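Local structure of protease (Helicobacter pylori, 5EUF) at residues I143-F148 / V242-V247; R149-A154 / M303-E308; K274-G279 / F311-G316; K292-Q297 / Q327-A332; E335-G340 / R401-Y406. The protein is an M16-family peptidase, probably zinc-dependent, that probably acts as a virulence factor by cleaving human junctional adhesion molecule A and weakening the gastric epithelial barrier. All coordinates share one frame; numbering follows the deposited sequence.

Contacts 1 and 2, centres about 17 Å apart, share helix 142-154 and cross along the chain: that helix, in the insulinase-type part, reaches forward to strand 238-243 and to the loop 303-308 of the second half. Contact 2 touches contact 3 through F150 and M303 on L312. Contacts 3 to 5 knit the second half together. Contacts 3 and 4 also cross, centres about 11 Å apart, and meet where strands 295-302 and 309-317 pair. Contacts 4 and 5 both use helix 323-338, and contact 5 touches contact 3 through L276 and L337. The five-stranded sheet thus carries helix 142-154 on one face and helices 266-276 and 323-338 on the other, joining both chain halves.

Contact 1. Residues I143-F148 / V242-V247; sequences IGMLYF and VHKDGV
M145 on helix 142-154 faces V242 and K244, which lie where strand 238-243, outermost in the sheet within this chain, ends and the chain turns into a loop. The helix is regular here, with Y147 N bonded to I143 O and F148 N to G144 O, each at 3.0 Å. M145 is a selenomethionine. Its CG stands anti to the backbone N (chi1 -174°), which carries the chain off the helix toward the strand. The two side chains meet obliquely, M145 CG lying 4.2 Å from V242 CG1. A bend at chi2 (67°) turns the selenium away from the valine, and the terminal M145 CE comes back to 4.3 Å from V242 CG1. V242 turns this CG1 branch toward the helix. Farther along, the long K244 chain brings its NZ to 4.5 Å from M145 CE, a loose contact between an ammonium and a methyl. V242 itself is held in the sheet by backbone bonds to F416 and K418, while D235 of the second subunit packs on both M145 and V242. The chemistry is therefore apolar and modest in extent, a van der Waals seam beside the subunit interface whose one charged member merely passes the selenomethionine tip.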
# COMPACT_ATOMS: atom_id res chain seq x y z
N ILE B 143 21.52 -2.99 0.41
CA ILE B 143 21.08 -1.67 -0.01
C ILE B 143 19.73 -1.74 -0.74
O ILE B 143 18.93 -0.81 -0.67
CB ILE B 143 22.13 -0.98 -0.92
CG1 ILE B 143 21.76 0.48 -1.17
CG2 ILE B 143 22.31 -1.73 -2.24
CD1 ILE B 143 21.76 1.32 0.09
N GLY B 144 19.48 -2.85 -1.43
CA GLY B 144 18.25 -3.03 -2.18
C GLY B 144 17.03 -3.20 -1.28
O GLY B 144 16.01 -2.54 -1.47
N MSE B 145 17.15 -4.10 -0.30
CA MSE B 145 16.08 -4.33 0.66
C MSE B 145 15.80 -3.08 1.48
O MSE B 145 14.65 -2.74 1.74
CB MSE B 145 16.43 -5.49 1.59
CG MSE B 145 15.31 -5.90 2.53
SE MSE B 145 13.79 -6.69 1.59
CE MSE B 145 12.74 -7.27 3.13
N LEU B 146 16.87 -2.41 1.89
CA LEU B 146 16.77 -1.17 2.66
C LEU B 146 16.04 -0.09 1.87
O LEU B 146 15.20 0.64 2.41
CB LEU B 146 18.16 -0.68 3.06
CG LEU B 146 18.22 0.63 3.85
CD1 LEU B 146 17.53 0.48 5.19
CD2 LEU B 146 19.67 1.07 4.04
N TYR B 147 16.36 -0.01 0.58
CA TYR B 147 15.75 0.95 -0.33
C TYR B 147 14.25 0.69 -0.46
O TYR B 147 13.44 1.62 -0.41
CB TYR B 147 16.43 0.86 -1.70
CG TYR B 147 16.16 2.00 -2.65
CD1 TYR B 147 16.71 3.26 -2.44
CD2 TYR B 147 15.38 1.81 -3.79
CE1 TYR B 147 16.48 4.30 -3.33
CE2 TYR B 147 15.14 2.84 -4.68
CZ TYR B 147 15.69 4.08 -4.44
OH TYR B 147 15.46 5.11 -5.32
N PHE B 148 13.89 -0.58 -0.62
CA PHE B 148 12.49 -0.97 -0.80
C PHE B 148 11.69 -0.79 0.48
O PHE B 148 10.63 -0.16 0.48
CB PHE B 148 12.41 -2.42 -1.27
CG PHE B 148 11.07 -2.81 -1.81
CD1 PHE B 148 10.73 -2.53 -3.13
CD2 PHE B 148 10.15 -3.48 -1.02
CE1 PHE B 148 9.50 -2.90 -3.64
CE2 PHE B 148 8.92 -3.85 -1.52
CZ PHE B 148 8.59 -3.56 -2.83
N VAL B 242 14.41 -4.01 9.96
CA VAL B 242 14.45 -5.15 9.05
C VAL B 242 15.58 -6.11 9.39
O VAL B 242 16.76 -5.81 9.17
CB VAL B 242 14.59 -4.70 7.59
CG1 VAL B 242 14.72 -5.91 6.67
CG2 VAL B 242 13.40 -3.85 7.19
N HIS B 243 15.23 -7.27 9.94
CA HIS B 243 16.20 -8.32 10.21
C HIS B 243 16.33 -9.23 8.99
O HIS B 243 15.36 -9.84 8.55
CB HIS B 243 15.80 -9.14 11.44
CG HIS B 243 16.06 -8.45 12.74
ND1 HIS B 243 17.29 -8.45 13.35
CD2 HIS B 243 15.24 -7.73 13.54
CE1 HIS B 243 17.22 -7.76 14.47
NE2 HIS B 243 15.99 -7.31 14.62
N LYS B 244 17.54 -9.31 8.44
CA LYS B 244 17.80 -10.16 7.28
C LYS B 244 18.97 -11.09 7.56
O LYS B 244 19.93 -10.71 8.23
CB LYS B 244 18.08 -9.31 6.04
CG LYS B 244 17.69 -9.98 4.74
CD LYS B 244 16.20 -10.29 4.71
CE LYS B 244 15.82 -11.11 3.49
NZ LYS B 244 14.37 -11.44 3.48
N ASP B 245 18.88 -12.32 7.06
CA ASP B 245 19.91 -13.32 7.32
C ASP B 245 21.18 -13.05 6.52
O ASP B 245 22.29 -13.18 7.04
CB ASP B 245 19.39 -14.72 6.99
CG ASP B 245 18.34 -15.19 7.98
OD1 ASP B 245 17.58 -14.34 8.49
OD2 ASP B 245 18.27 -16.41 8.24
N GLY B 246 21.01 -12.66 5.26
CA GLY B 246 22.13 -12.44 4.37
C GLY B 246 23.09 -11.36 4.81
O GLY B 246 24.29 -11.43 4.54
N VAL B 247 22.57 -10.35 5.50
CA VAL B 247 23.38 -9.21 5.91
C VAL B 247 24.35 -9.57 7.04
O VAL B 247 24.24 -10.64 7.64
CB VAL B 247 22.50 -8.03 6.37
CG1 VAL B 247 21.36 -7.82 5.38
CG2 VAL B 247 21.95 -8.28 7.76

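Contact 2. Residues R149-A154 / M303-E308; sequences RFFNTA and MQLQDE
F151, in the last turns of helix 142-154, points at M303 and L305 in the irregular loop that joins strands 295-302 and 309-317. M303 is a selenomethionine, and the pair forms a Met-aromatic contact of the edge type: SE lies 5.5 Å from the centroid of the F151 ring and 87° off its normal, practically in the ring plane. The nearest ring atom is CZ, at 4.1 Å from M303 SE. A bend at chi2 of M303 (-138°) brings the selenium round to this rim. L305 arrives obliquely beside it, its CD1 4.4 Å from F151 CE1. Within the helix, F150 CD2 sits 4.0 Å above one face of the F151 ring, offset toward the rim, and the rings of F88 and Y147 also pack on F151. The loop has polar ties of its own, since D307 makes a salt bridge with R42 and a hydrogen bond with H158. On the helix, T153 OG1 bonds back to R149 O at 2.8 Å. All three touching residues are buried, so dispersion and the polarisable selenium against the C-H rim of the ring probably make up most of this link between the two halves of the chain.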
# COMPACT_ATOMS: atom_id res chain seq x y z
N ARG B 149 12.20 -1.34 1.58
CA ARG B 149 11.50 -1.27 2.87
C ARG B 149 11.36 0.17 3.36
O ARG B 149 10.45 0.47 4.15
CB ARG B 149 12.23 -2.11 3.92
CG ARG B 149 12.21 -3.61 3.66
CD ARG B 149 10.81 -4.20 3.82
NE ARG B 149 10.31 -4.11 5.19
CZ ARG B 149 9.42 -3.21 5.60
NH1 ARG B 149 8.92 -2.33 4.75
NH2 ARG B 149 9.02 -3.20 6.87
N PHE B 150 12.24 1.06 2.92
CA PHE B 150 12.13 2.46 3.30
C PHE B 150 10.87 3.09 2.72
O PHE B 150 10.07 3.69 3.43
CB PHE B 150 13.36 3.27 2.87
CG PHE B 150 13.23 4.75 3.12
CD1 PHE B 150 13.53 5.29 4.36
CD2 PHE B 150 12.78 5.60 2.11
CE1 PHE B 150 13.40 6.65 4.59
CE2 PHE B 150 12.65 6.96 2.34
CZ PHE B 150 12.96 7.48 3.58
N PHE B 151 10.70 2.95 1.41
CA PHE B 151 9.57 3.56 0.73
C PHE B 151 8.25 2.94 1.17
O PHE B 151 7.21 3.60 1.14
CB PHE B 151 9.74 3.46 -0.79
CG PHE B 151 10.69 4.48 -1.36
CD1 PHE B 151 10.26 5.76 -1.63
CD2 PHE B 151 12.01 4.15 -1.61
CE1 PHE B 151 11.13 6.71 -2.15
CE2 PHE B 151 12.89 5.09 -2.13
CZ PHE B 151 12.45 6.37 -2.40
N ASN B 152 8.29 1.68 1.60
CA ASN B 152 7.12 1.05 2.21
C ASN B 152 6.70 1.79 3.47
O ASN B 152 5.51 1.88 3.78
CB ASN B 152 7.40 -0.42 2.55
CG ASN B 152 7.61 -1.28 1.32
OD1 ASN B 152 8.23 -2.34 1.39
ND2 ASN B 152 7.08 -0.83 0.19
N THR B 153 7.68 2.31 4.20
CA THR B 153 7.44 2.96 5.47
C THR B 153 7.10 4.44 5.29
O THR B 153 6.14 4.94 5.87
CB THR B 153 8.66 2.84 6.41
OG1 THR B 153 9.11 1.48 6.43
CG2 THR B 153 8.31 3.28 7.82
N ALA B 154 7.90 5.13 4.49
CA ALA B 154 7.77 6.57 4.30
C ALA B 154 6.45 6.95 3.63
O ALA B 154 5.85 7.96 3.96
CB ALA B 154 8.95 7.10 3.49
N MSE B 303 16.33 13.17 -3.79
CA MSE B 303 15.53 12.63 -4.87
C MSE B 303 14.55 13.69 -5.33
O MSE B 303 13.80 14.25 -4.53
CB MSE B 303 14.80 11.37 -4.42
CG MSE B 303 15.69 10.41 -3.66
SE MSE B 303 15.36 8.58 -4.19
CE MSE B 303 17.02 7.78 -3.55
N GLN B 304 14.56 14.00 -6.62
CA GLN B 304 13.66 15.01 -7.14
C GLN B 304 12.50 14.33 -7.84
O GLN B 304 12.36 14.39 -9.07
CB GLN B 304 14.40 15.96 -8.09
CG GLN B 304 13.82 17.37 -8.11
CD GLN B 304 14.71 18.35 -8.84
OE1 GLN B 304 15.90 18.10 -9.03
NE2 GLN B 304 14.14 19.47 -9.26
N LEU B 305 11.68 13.65 -7.04
CA LEU B 305 10.53 12.92 -7.54
C LEU B 305 9.43 13.88 -7.97
O LEU B 305 9.34 15.00 -7.46
CB LEU B 305 10.01 11.96 -6.47
CG LEU B 305 10.99 10.91 -5.95
CD1 LEU B 305 10.44 10.23 -4.71
CD2 LEU B 305 11.30 9.89 -7.03
N GLN B 306 8.60 13.44 -8.90
CA GLN B 306 7.53 14.27 -9.46
C GLN B 306 6.56 14.75 -8.39
O GLN B 306 6.34 15.95 -8.24
CB GLN B 306 6.79 13.50 -10.56
CG GLN B 306 5.65 14.25 -11.19
CD GLN B 306 5.12 13.56 -12.43
OE1 GLN B 306 5.82 12.77 -13.06
NE2 GLN B 306 3.88 13.86 -12.79
N ASP B 307 5.97 13.81 -7.65
CA ASP B 307 5.06 14.16 -6.56
C ASP B 307 5.85 14.43 -5.28
O ASP B 307 7.05 14.72 -5.35
CB ASP B 307 4.04 13.04 -6.34
CG ASP B 307 3.10 12.89 -7.52
OD1 ASP B 307 2.75 13.92 -8.14
OD2 ASP B 307 2.71 11.74 -7.83
N GLU B 308 5.19 14.36 -4.13
CA GLU B 308 5.87 14.62 -2.86
C GLU B 308 7.10 13.74 -2.71
O GLU B 308 7.01 12.51 -2.72
CB GLU B 308 4.94 14.42 -1.67
CG GLU B 308 5.63 14.66 -0.33
CD GLU B 308 4.67 14.73 0.83
OE1 GLU B 308 5.09 15.21 1.91
OE2 GLU B 308 3.51 14.30 0.68

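Contact 3. Residues K274-G279 / F311-G316; sequences KLLGEG and FLFIAG
L276 ends helix 266-276 and packs on F311 and F313 of strand 309-317, a helix-on-sheet contact of the alpha/beta second half of this M16 peptidase. Its CB already meets a side chain of the strand, lying 4.2 Å from F313 CE1. CG stands beside the backbone N and anti to the carbonyl carbon (chi1 -70°), and the leucine then runs straight on, with CD1 anti to CA, so that this branch leads across the strand's aromatic side chains. CD1 does most of the touching. It meets the edge of the F313 ring close to the ring plane, 3.5 Å from F313 CZ and 3.8 Å from F313 CE1, and it approaches F311 CE1 obliquely at 4.5 Å. On another flank the same methyl comes within 4.0 Å of L337 CD2, on helix 323-338. The two phenylalanines are set two residues apart and so lie on the same side of the sheet; F313 also touches L334 of helix 323-338, and the rings of F311 and F407 pack edge-to-face. All three touching side chains are buried and apolar. Past the helix the chain leaves helical geometry at G277, and E278 folds back to make a salt bridge, K274 NZ approaching E278 OE1 at 3.0 Å nearly in line with its C-O bond.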
# COMPACT_ATOMS: atom_id res chain seq x y z
N LYS B 274 24.73 18.12 -1.69
CA LYS B 274 26.11 18.35 -2.11
C LYS B 274 27.00 18.57 -0.89
O LYS B 274 28.16 18.14 -0.87
CB LYS B 274 26.20 19.55 -3.05
CG LYS B 274 26.33 19.20 -4.53
CD LYS B 274 25.10 18.48 -5.06
CE LYS B 274 25.30 18.05 -6.51
NZ LYS B 274 26.47 17.14 -6.66
N LEU B 275 26.46 19.25 0.11
CA LEU B 275 27.21 19.56 1.33
C LEU B 275 27.26 18.40 2.31
O LEU B 275 28.31 18.09 2.88
CB LEU B 275 26.59 20.78 2.02
CG LEU B 275 27.06 21.04 3.45
CD1 LEU B 275 28.41 21.75 3.46
CD2 LEU B 275 26.01 21.82 4.24
N LEU B 276 26.12 17.74 2.52
CA LEU B 276 25.99 16.74 3.57
C LEU B 276 26.57 15.38 3.21
O LEU B 276 27.39 14.84 3.95
CB LEU B 276 24.51 16.57 3.95
CG LEU B 276 23.87 17.73 4.70
CD1 LEU B 276 22.39 17.49 4.89
CD2 LEU B 276 24.56 17.94 6.04
N GLY B 277 26.16 14.82 2.07
CA GLY B 277 26.53 13.45 1.74
C GLY B 277 26.83 13.17 0.28
O GLY B 277 26.46 12.11 -0.24
N GLU B 278 27.51 14.09 -0.39
CA GLU B 278 27.97 13.86 -1.75
C GLU B 278 29.39 14.41 -1.94
O GLU B 278 29.71 15.51 -1.50
CB GLU B 278 27.02 14.50 -2.77
CG GLU B 278 25.66 13.83 -2.86
CD GLU B 278 24.77 14.45 -3.91
OE1 GLU B 278 25.28 15.22 -4.76
OE2 GLU B 278 23.55 14.17 -3.90
N GLY B 279 30.23 13.61 -2.59
CA GLY B 279 31.62 13.98 -2.78
C GLY B 279 32.50 13.49 -1.64
O GLY B 279 32.00 13.00 -0.63
N PHE B 311 14.10 13.44 0.82
CA PHE B 311 15.54 13.64 1.01
C PHE B 311 16.06 12.46 1.81
O PHE B 311 15.59 12.20 2.92
CB PHE B 311 15.82 14.96 1.72
CG PHE B 311 17.25 15.41 1.60
CD1 PHE B 311 18.24 14.83 2.37
CD2 PHE B 311 17.60 16.43 0.73
CE1 PHE B 311 19.56 15.25 2.27
CE2 PHE B 311 18.91 16.85 0.62
CZ PHE B 311 19.89 16.26 1.39
N LEU B 312 17.05 11.75 1.27
CA LEU B 312 17.41 10.45 1.81
C LEU B 312 18.85 10.35 2.33
O LEU B 312 19.79 10.66 1.61
CB LEU B 312 17.18 9.38 0.75
CG LEU B 312 17.27 7.92 1.19
CD1 LEU B 312 16.30 7.65 2.32
CD2 LEU B 312 17.00 7.00 0.01
N PHE B 313 19.00 9.93 3.58
CA PHE B 313 20.31 9.62 4.16
C PHE B 313 20.50 8.12 4.29
O PHE B 313 19.67 7.43 4.90
CB PHE B 313 20.46 10.27 5.54
CG PHE B 313 20.49 11.77 5.51
CD1 PHE B 313 21.69 12.45 5.39
CD2 PHE B 313 19.31 12.50 5.62
CE1 PHE B 313 21.71 13.83 5.37
CE2 PHE B 313 19.33 13.88 5.61
CZ PHE B 313 20.53 14.55 5.48
N ILE B 314 21.59 7.60 3.73
CA ILE B 314 21.88 6.17 3.83
C ILE B 314 23.30 5.93 4.34
O ILE B 314 24.26 6.51 3.83
CB ILE B 314 21.70 5.46 2.48
CG1 ILE B 314 20.26 5.64 1.97
CG2 ILE B 314 22.04 3.98 2.60
CD1 ILE B 314 19.98 4.92 0.68
N ALA B 315 23.44 5.06 5.34
CA ALA B 315 24.74 4.77 5.91
C ALA B 315 24.88 3.30 6.30
O ALA B 315 23.98 2.71 6.91
CB ALA B 315 25.00 5.65 7.12
N GLY B 316 26.02 2.70 5.95
CA GLY B 316 26.31 1.33 6.30
C GLY B 316 27.52 1.25 7.22
O GLY B 316 28.63 1.61 6.83

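Contact 4. Residues K292-Q297 / Q327-A332; sequences KRLASQ and QKEIVA
The carboxylate of E329 is the flat group here, and K292 NZ approaches it from above the plane, 42° out of it. The charged bond is one-sided: NZ lies 2.5 Å from E329 OE1 but 3.9 Å from E329 OE2, and the distance is uncertain at this resolution. The two side chains come from opposite directions. K292 is extended beyond CG and spans the gap with its full length, whereas E329 bends at chi2 (-63°), turning its carboxylate toward the lysine. The methylene part of E329 has an apolar partner, for L294 crosses it at about a right angle and sets CD2 3.7 Å from E329 CG. Leucine and lysine thus serve different portions of one glutamate. Backbones stay well apart, the CA atoms of L294 and E329 being 9.4 Å from each other, so side chains alone make the contact. It lies at the surface, where solvent probably weakens the salt bridge. Just beyond, S296 and Q297 both face G316 in a classic beta bulge of strands 295-302 and 309-317. Helix 284-289 flanks the pair, E287 touching K292 and L288 touching E329, while helix 323-338 rests through I330 and V331 on L254 of strand 251-258.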
# COMPACT_ATOMS: atom_id res chain seq x y z
N LYS B 292 35.57 9.37 12.42
CA LYS B 292 35.12 8.43 13.43
C LYS B 292 35.15 6.99 12.94
O LYS B 292 35.12 6.05 13.75
CB LYS B 292 33.70 8.79 13.90
CG LYS B 292 33.62 10.15 14.57
CD LYS B 292 32.19 10.48 14.98
CE LYS B 292 32.12 11.88 15.58
NZ LYS B 292 30.73 12.27 15.92
N ARG B 293 35.23 6.81 11.62
CA ARG B 293 35.29 5.49 11.00
C ARG B 293 34.13 4.60 11.44
O ARG B 293 34.31 3.41 11.68
CB ARG B 293 36.63 4.81 11.31
N LEU B 294 32.94 5.19 11.54
CA LEU B 294 31.76 4.47 12.00
C LEU B 294 31.07 3.72 10.86
O LEU B 294 30.54 2.63 11.07
CB LEU B 294 30.77 5.43 12.65
CG LEU B 294 30.69 5.40 14.18
CD1 LEU B 294 32.05 5.62 14.81
CD2 LEU B 294 29.70 6.43 14.68
N ALA B 295 31.09 4.30 9.67
CA ALA B 295 30.43 3.70 8.52
C ALA B 295 31.39 3.48 7.35
O ALA B 295 32.24 4.32 7.06
CB ALA B 295 29.26 4.56 8.08
N SER B 296 31.24 2.34 6.68
CA SER B 296 32.03 2.04 5.49
C SER B 296 31.55 2.89 4.32
O SER B 296 32.33 3.28 3.45
CB SER B 296 31.93 0.56 5.14
OG SER B 296 30.61 0.21 4.75
N GLN B 297 30.25 3.17 4.32
CA GLN B 297 29.65 4.02 3.31
C GLN B 297 28.61 4.93 3.94
O GLN B 297 27.87 4.52 4.84
CB GLN B 297 29.00 3.19 2.20
CG GLN B 297 29.98 2.65 1.17
CD GLN B 297 29.29 1.94 0.03
OE1 GLN B 297 29.69 2.06 -1.13
NE2 GLN B 297 28.23 1.19 0.34
N GLN B 327 22.46 6.60 13.37
CA GLN B 327 21.36 7.55 13.41
C GLN B 327 21.67 8.69 14.38
O GLN B 327 21.39 9.85 14.09
CB GLN B 327 20.06 6.87 13.80
CG GLN B 327 18.86 7.80 13.73
CD GLN B 327 17.72 7.36 14.62
OE1 GLN B 327 17.86 6.45 15.43
NE2 GLN B 327 16.57 8.02 14.48
N LYS B 328 22.24 8.34 15.53
CA LYS B 328 22.57 9.33 16.54
C LYS B 328 23.54 10.38 16.00
O LYS B 328 23.51 11.53 16.42
CB LYS B 328 23.18 8.64 17.77
N GLU B 329 24.38 9.97 15.06
CA GLU B 329 25.41 10.86 14.51
C GLU B 329 24.88 11.75 13.40
O GLU B 329 25.14 12.96 13.39
CB GLU B 329 26.59 10.04 14.00
CG GLU B 329 27.34 9.28 15.08
CD GLU B 329 27.98 10.19 16.12
OE1 GLU B 329 28.38 11.31 15.76
OE2 GLU B 329 28.07 9.77 17.30
N ILE B 330 24.15 11.17 12.44
CA ILE B 330 23.61 11.96 11.34
C ILE B 330 22.62 13.00 11.85
O ILE B 330 22.54 14.10 11.31
CB ILE B 330 22.92 11.07 10.27
CG1 ILE B 330 21.91 10.13 10.92
CG2 ILE B 330 23.95 10.26 9.50
CD1 ILE B 330 21.36 9.09 9.97
N VAL B 331 21.88 12.66 12.90
CA VAL B 331 20.96 13.60 13.51
C VAL B 331 21.74 14.74 14.16
O VAL B 331 21.36 15.91 14.04
CB VAL B 331 20.05 12.91 14.55
CG1 VAL B 331 19.29 13.94 15.38
CG2 VAL B 331 19.08 11.96 13.86
N ALA B 332 22.83 14.39 14.83
CA ALA B 332 23.71 15.36 15.47
C ALA B 332 24.29 16.34 14.45
O ALA B 332 24.51 17.52 14.76
CB ALA B 332 24.83 14.65 16.22

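Contact 5. Residues E335-G340 / R401-Y406; sequences EKLKKG and RVANEY
N404 lays its amide obliquely against K338 where helices 323-338 and 396-406 come close, the CA atoms of these two residues being 5.5 Å apart. The amide does two things at once. Its ND2 gives a fairly straight hydrogen bond to K338 O, at 3.1 Å with an N-H...O angle of 162°; the donor meets a lone pair in the carbonyl plane, and the acceptor lies almost in the amide plane of N404. Meanwhile OD1 rests beside the lysine's aliphatic part, 3.4 Å from K338 CB. N404 CG stands beside its own backbone N (chi1 -75°), which turns the amide toward the neighbouring helix. ND2 is also bonded to V400 O, so two carbonyls on different helices fix the amide's rotation. The ammonium of K338 leads away and bonds to F407 O. One residue earlier on each helix, the contact is apolar: L337 sets CD2 3.7 Å from A403 CB, and the small alanine lets the leucine lie close to the helix. K338 lies within the Schellman motif that closes this helix, in which G340, at positive phi, bonds through N to L337 O at 2.7 Å. Both helices lean on helix 266-276, L337 touching L272 and V402 touching A268 and L269, while R401 and Y406 tie helix 396-406 to D265 just before it.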
# COMPACT_ATOMS: atom_id res chain seq x y z
N GLU B 335 21.30 18.61 13.45
CA GLU B 335 21.07 19.58 14.51
C GLU B 335 22.13 20.68 14.42
O GLU B 335 21.82 21.86 14.53
CB GLU B 335 21.10 18.92 15.89
CG GLU B 335 19.92 17.98 16.14
CD GLU B 335 20.08 17.17 17.42
OE1 GLU B 335 19.15 16.42 17.78
OE2 GLU B 335 21.14 17.29 18.07
N LYS B 336 23.37 20.26 14.20
CA LYS B 336 24.48 21.19 13.98
C LYS B 336 24.21 22.05 12.74
O LYS B 336 24.48 23.26 12.74
CB LYS B 336 25.79 20.43 13.82
CG LYS B 336 26.96 21.30 13.38
CD LYS B 336 28.14 20.46 12.92
CE LYS B 336 29.24 21.34 12.32
NZ LYS B 336 30.31 20.54 11.66
N LEU B 337 23.67 21.43 11.70
CA LEU B 337 23.28 22.14 10.49
C LEU B 337 22.16 23.13 10.77
O LEU B 337 22.25 24.30 10.40
CB LEU B 337 22.84 21.15 9.41
CG LEU B 337 22.08 21.74 8.22
CD1 LEU B 337 22.95 22.71 7.45
CD2 LEU B 337 21.57 20.63 7.30
N LYS B 338 21.11 22.67 11.44
CA LYS B 338 19.95 23.51 11.73
C LYS B 338 20.31 24.69 12.64
O LYS B 338 19.59 25.68 12.68
CB LYS B 338 18.83 22.68 12.35
CG LYS B 338 18.09 21.81 11.34
CD LYS B 338 16.85 21.15 11.94
CE LYS B 338 17.22 20.05 12.92
NZ LYS B 338 16.01 19.34 13.41
N LYS B 339 21.42 24.57 13.36
CA LYS B 339 21.92 25.68 14.17
C LYS B 339 22.51 26.77 13.28
O LYS B 339 22.75 27.89 13.72
CB LYS B 339 22.96 25.20 15.18
CG LYS B 339 22.37 24.47 16.39
CD LYS B 339 23.47 23.99 17.33
CE LYS B 339 22.90 23.29 18.56
NZ LYS B 339 22.19 24.23 19.47
N GLY B 340 22.74 26.43 12.01
CA GLY B 340 23.24 27.38 11.04
C GLY B 340 24.75 27.37 10.90
O GLY B 340 25.34 28.36 10.45
N ARG B 401 17.42 27.58 6.27
CA ARG B 401 15.96 27.68 6.26
C ARG B 401 15.34 26.38 5.77
O ARG B 401 14.44 25.83 6.41
CB ARG B 401 15.49 28.84 5.38
CG ARG B 401 13.98 28.91 5.23
CD ARG B 401 13.55 29.82 4.07
NE ARG B 401 13.83 29.23 2.77
CZ ARG B 401 14.79 29.63 1.94
NH1 ARG B 401 15.58 30.64 2.29
NH2 ARG B 401 14.96 29.03 0.77
N VAL B 402 15.82 25.91 4.63
CA VAL B 402 15.32 24.68 4.02
C VAL B 402 15.58 23.49 4.94
O VAL B 402 14.74 22.59 5.06
CB VAL B 402 15.98 24.44 2.65
CG1 VAL B 402 15.59 23.08 2.10
CG2 VAL B 402 15.58 25.54 1.68
N ALA B 403 16.73 23.51 5.61
CA ALA B 403 17.08 22.46 6.56
C ALA B 403 16.05 22.36 7.68
O ALA B 403 15.43 21.32 7.88
CB ALA B 403 18.46 22.71 7.13
N ASN B 404 15.85 23.46 8.40
CA ASN B 404 14.89 23.49 9.51
C ASN B 404 13.45 23.26 9.06
O ASN B 404 12.60 22.85 9.85
CB ASN B 404 14.99 24.82 10.26
CG ASN B 404 16.21 24.90 11.14
OD1 ASN B 404 16.13 24.67 12.35
ND2 ASN B 404 17.35 25.22 10.54
N GLU B 405 13.19 23.53 7.78
CA GLU B 405 11.84 23.42 7.25
C GLU B 405 11.41 21.96 7.10
O GLU B 405 10.28 21.60 7.44
CB GLU B 405 11.74 24.13 5.90
CG GLU B 405 10.36 24.08 5.28
CD GLU B 405 9.37 25.01 5.95
OE1 GLU B 405 9.81 25.89 6.73
OE2 GLU B 405 8.15 24.86 5.71
N TYR B 406 12.31 21.13 6.59
CA TYR B 406 11.95 19.78 6.20
C TYR B 406 12.61 18.70 7.05
O TYR B 406 12.11 17.58 7.14
CB TYR B 406 12.29 19.55 4.73
CG TYR B 406 11.73 20.61 3.80
CD1 TYR B 406 10.36 20.74 3.62
CD2 TYR B 406 12.57 21.47 3.11
CE1 TYR B 406 9.84 21.71 2.78
CE2 TYR B 406 12.06 22.44 2.27
CZ TYR B 406 10.70 22.55 2.10
OH TYR B 406 10.18 23.51 1.27